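Peptidoglycan-N-acetylmuramic acid deacetylase PdaA (Bacillus subtilis, PDB 1NY1) removes the acetyl group from N-acetylmuramic acid in peptidoglycan, leading to muramic delta-lactam in the spore cortex, and is required for germination. Local coordinates at residues A[42-47]-A[222-227]. Numbering follows the deposited sequence.
Sequences EKTIYL and TFKSID
A parallel strand pair in the NodB-type deacetylase fold joins Thr44-Leu47, the start of the strand that runs on to Asp50, the likely catalytic base, to the late strand Thr222-Lys224. Thr222 N donates to Lys43 O, Ile45 N to Thr222 O (2.9 Å) and Lys224 N to Ile45 O (3.0 Å). Beyond that the strands part, and a water spans the gap, donating to Lys224 O and accepting from Leu47 N.

On one face, Phe223 lies alongside Ile45, its CE1 3.6 Å from Ile45 CG2, the branch set anti to the backbone N; Leu47 CG meets the same ring at CD1. Leu216 of helix 205-219 covers Ile45 and Phe223.

On the other face, Lys224 runs out fully extended beyond CG, its CG 3.7 Å from Thr44 CG2, the two side chains crossing at about a right angle, while its CB rests against Tyr46 CE1. The Tyr46 ring turns its edge to Ser225 O, 3.5 Å from CD1, and its OH accepts from Asn39 N. Lys224 NZ forms a salt bridge to Glu42 OE1 (2.9 Å), on the syn side and 22° out of the carboxylate plane, and a second to Glu232 of helix 226-234. Thr44 OG1 donates to the same Glu42 OE1. An alanine in place of Glu42 would probably cost Lys224 one of its carboxylate partners and take this acceptor from Thr44 OG1. Both donors reach OE1 from one face of the carboxylate, Thr44 OG1 from higher above, at 45°.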
ATOM      1  N   GLU A  42      -5.709  18.499  -4.730  1.00 19.06           N
ATOM      2  CA  GLU A  42      -5.186  19.082  -3.501  1.00 19.42           C
ATOM      3  C   GLU A  42      -3.848  18.417  -3.191  1.00 19.60           C
ATOM      4  O   GLU A  42      -3.622  17.267  -3.577  1.00 18.64           O
ATOM      5  CB  GLU A  42      -6.163  18.862  -2.348  1.00 22.50           C
ATOM      6  CG  GLU A  42      -6.337  17.411  -1.949  1.00 26.58           C
ATOM      7  CD  GLU A  42      -7.377  17.234  -0.866  1.00 30.02           C
ATOM      8  OE1 GLU A  42      -7.356  16.184  -0.188  1.00 29.00           O
ATOM      9  OE2 GLU A  42      -8.224  18.142  -0.699  1.00 31.74           O
ATOM     10  N   LYS A  43      -2.967  19.144  -2.503  1.00 17.59           N
ATOM     11  CA  LYS A  43      -1.641  18.633  -2.145  1.00 17.83           C
ATOM     12  C   LYS A  43      -1.737  17.649  -0.987  1.00 15.99           C
ATOM     13  O   LYS A  43      -1.439  17.977   0.164  1.00 15.56           O
ATOM     14  CB  LYS A  43      -0.698  19.789  -1.775  1.00 18.26           C
ATOM     15  CG  LYS A  43      -0.378  20.709  -2.948  1.00 20.41           C
ATOM     16  CD  LYS A  43       0.509  21.892  -2.554  1.00 19.74           C
ATOM     17  CE  LYS A  43       1.992  21.540  -2.560  1.00 21.93           C
ATOM     18  NZ  LYS A  43       2.837  22.762  -2.380  1.00 22.15           N
ATOM     19  N   THR A  44      -2.151  16.435  -1.323  1.00 15.05           N
ATOM     20  CA  THR A  44      -2.327  15.367  -0.358  1.00 13.25           C
ATOM     21  C   THR A  44      -1.580  14.123  -0.813  1.00 11.98           C
ATOM     22  O   THR A  44      -1.494  13.844  -2.007  1.00 11.52           O
ATOM     23  CB  THR A  44      -3.819  15.016  -0.210  1.00 15.22           C
ATOM     24  OG1 THR A  44      -4.523  16.160   0.286  1.00 16.89           O
ATOM     25  CG2 THR A  44      -4.010  13.844   0.744  1.00 15.79           C
ATOM     26  N   ILE A  45      -1.036  13.396   0.155  1.00 11.71           N
ATOM     27  CA  ILE A  45      -0.310  12.158  -0.095  1.00 11.39           C
ATOM     28  C   ILE A  45      -0.887  11.092   0.835  1.00 12.29           C
ATOM     29  O   ILE A  45      -1.235  11.383   1.980  1.00 12.67           O
ATOM     30  CB  ILE A  45       1.198  12.331   0.189  1.00 12.56           C
ATOM     31  CG1 ILE A  45       1.831  13.211  -0.898  1.00 13.22           C
ATOM     32  CG2 ILE A  45       1.891  10.971   0.250  1.00 12.36           C
ATOM     33  CD1 ILE A  45       3.241  13.704  -0.555  1.00 13.28           C
ATOM     34  N   TYR A  46      -1.003   9.869   0.326  1.00 10.28           N
ATOM     35  CA  TYR A  46      -1.533   8.742   1.095  1.00  9.98           C
ATOM     36  C   TYR A  46      -0.402   7.727   1.218  1.00  9.79           C
ATOM     37  O   TYR A  46       0.076   7.208   0.211  1.00 10.22           O
ATOM     38  CB  TYR A  46      -2.711   8.090   0.357  1.00 10.51           C
ATOM     39  CG  TYR A  46      -3.735   9.081  -0.147  1.00 13.52           C
ATOM     40  CD1 TYR A  46      -4.837   9.437   0.633  1.00 12.32           C
ATOM     41  CD2 TYR A  46      -3.567   9.714  -1.380  1.00 11.68           C
ATOM     42  CE1 TYR A  46      -5.742  10.404   0.196  1.00 12.88           C
ATOM     43  CE2 TYR A  46      -4.460  10.680  -1.825  1.00 11.00           C
ATOM     44  CZ  TYR A  46      -5.541  11.025  -1.036  1.00 12.95           C
ATOM     45  OH  TYR A  46      -6.405  12.004  -1.464  1.00 14.04           O
ATOM     46  N   LEU A  47       0.032   7.446   2.438  1.00  8.50           N
ATOM     47  CA  LEU A  47       1.117   6.490   2.632  1.00  8.79           C
ATOM     48  C   LEU A  47       0.610   5.059   2.778  1.00  9.80           C
ATOM     49  O   LEU A  47      -0.324   4.802   3.536  1.00  9.55           O
ATOM     50  CB  LEU A  47       1.934   6.860   3.876  1.00  9.61           C
ATOM     51  CG  LEU A  47       2.647   8.219   3.850  1.00 11.91           C
ATOM     52  CD1 LEU A  47       3.405   8.431   5.153  1.00 12.33           C
ATOM     53  CD2 LEU A  47       3.606   8.268   2.666  1.00 13.02           C
ATOM     54  N   THR A 222      -0.435  17.488   2.830  1.00 16.34           N
ATOM     55  CA  THR A 222      -1.190  16.923   3.944  1.00 18.09           C
ATOM     56  C   THR A 222      -1.236  15.418   3.680  1.00 16.56           C
ATOM     57  O   THR A 222      -1.415  14.996   2.539  1.00 16.22           O
ATOM     58  CB  THR A 222      -2.639  17.468   3.988  1.00 20.36           C
ATOM     59  OG1 THR A 222      -2.621  18.843   4.393  1.00 24.30           O
ATOM     60  CG2 THR A 222      -3.491  16.666   4.967  1.00 20.86           C
ATOM     61  N   PHE A 223      -1.061  14.620   4.730  1.00 14.68           N
ATOM     62  CA  PHE A 223      -1.087  13.163   4.610  1.00 15.97           C
ATOM     63  C   PHE A 223      -2.415  12.601   5.097  1.00 15.98           C
ATOM     64  O   PHE A 223      -2.820  12.849   6.232  1.00 17.78           O
ATOM     65  CB  PHE A 223       0.053  12.547   5.426  1.00 16.52           C
ATOM     66  CG  PHE A 223       1.413  12.828   4.864  1.00 17.04           C
ATOM     67  CD1 PHE A 223       1.980  11.972   3.921  1.00 15.90           C
ATOM     68  CD2 PHE A 223       2.113  13.972   5.240  1.00 15.53           C
ATOM     69  CE1 PHE A 223       3.225  12.253   3.362  1.00 15.69           C
ATOM     70  CE2 PHE A 223       3.357  14.262   4.687  1.00 16.90           C
ATOM     71  CZ  PHE A 223       3.917  13.401   3.743  1.00 16.18           C
ATOM     72  N   LYS A 224      -3.092  11.850   4.236  1.00 14.45           N
ATOM     73  CA  LYS A 224      -4.373  11.249   4.594  1.00 13.38           C
ATOM     74  C   LYS A 224      -4.295   9.736   4.410  1.00 12.63           C
ATOM     75  O   LYS A 224      -3.356   9.229   3.802  1.00  9.83           O
ATOM     76  CB  LYS A 224      -5.493  11.834   3.731  1.00 12.47           C
ATOM     77  CG  LYS A 224      -5.735  13.323   3.960  1.00 16.07           C
ATOM     78  CD  LYS A 224      -6.904  13.829   3.128  1.00 17.84           C
ATOM     79  CE  LYS A 224      -7.174  15.312   3.381  1.00 19.21           C
ATOM     80  NZ  LYS A 224      -8.273  15.827   2.520  1.00 18.05           N
ATOM     81  N   SER A 225      -5.284   9.021   4.934  1.00 11.63           N
ATOM     82  CA  SER A 225      -5.303   7.567   4.838  1.00 12.09           C
ATOM     83  C   SER A 225      -6.143   7.081   3.671  1.00  9.81           C
ATOM     84  O   SER A 225      -6.863   7.855   3.045  1.00 10.99           O
ATOM     85  CB  SER A 225      -5.870   6.973   6.125  1.00 11.52           C
ATOM     86  OG  SER A 225      -7.270   7.219   6.183  1.00 13.22           O
ATOM     87  N   ILE A 226      -6.055   5.784   3.392  1.00 10.57           N
ATOM     88  CA  ILE A 226      -6.827   5.195   2.313  1.00 10.24           C
ATOM     89  C   ILE A 226      -8.310   5.313   2.666  1.00 10.57           C
ATOM     90  O   ILE A 226      -9.147   5.546   1.792  1.00  9.56           O
ATOM     91  CB  ILE A 226      -6.444   3.712   2.100  1.00 11.46           C
ATOM     92  CG1 ILE A 226      -4.966   3.609   1.691  1.00 13.70           C
ATOM     93  CG2 ILE A 226      -7.366   3.072   1.061  1.00 11.50           C
ATOM     94  CD1 ILE A 226      -4.602   4.343   0.405  1.00 12.71           C
ATOM     95  N   ASP A 227      -8.638   5.152   3.946  1.00 10.64           N
ATOM     96  CA  ASP A 227     -10.030   5.288   4.365  1.00 13.47           C
ATOM     97  C   ASP A 227     -10.500   6.715   4.089  1.00 12.68           C
ATOM     98  O   ASP A 227     -11.623   6.919   3.633  1.00 14.62           O
ATOM     99  CB  ASP A 227     -10.206   4.966   5.858  1.00 11.43           C
ATOM    100  CG  ASP A 227     -10.449   3.486   6.123  1.00 13.69           C
ATOM    101  OD1 ASP A 227     -10.834   2.757   5.187  1.00 12.62           O
ATOM    102  OD2 ASP A 227     -10.271   3.052   7.282  1.00 14.43           O
TER
HETATM  103  O   HOH W   1      -2.470  20.343   1.784  1.00 22.33           O
HETATM  104  O   HOH W   2      -1.005   8.668   4.855  1.00 10.73           O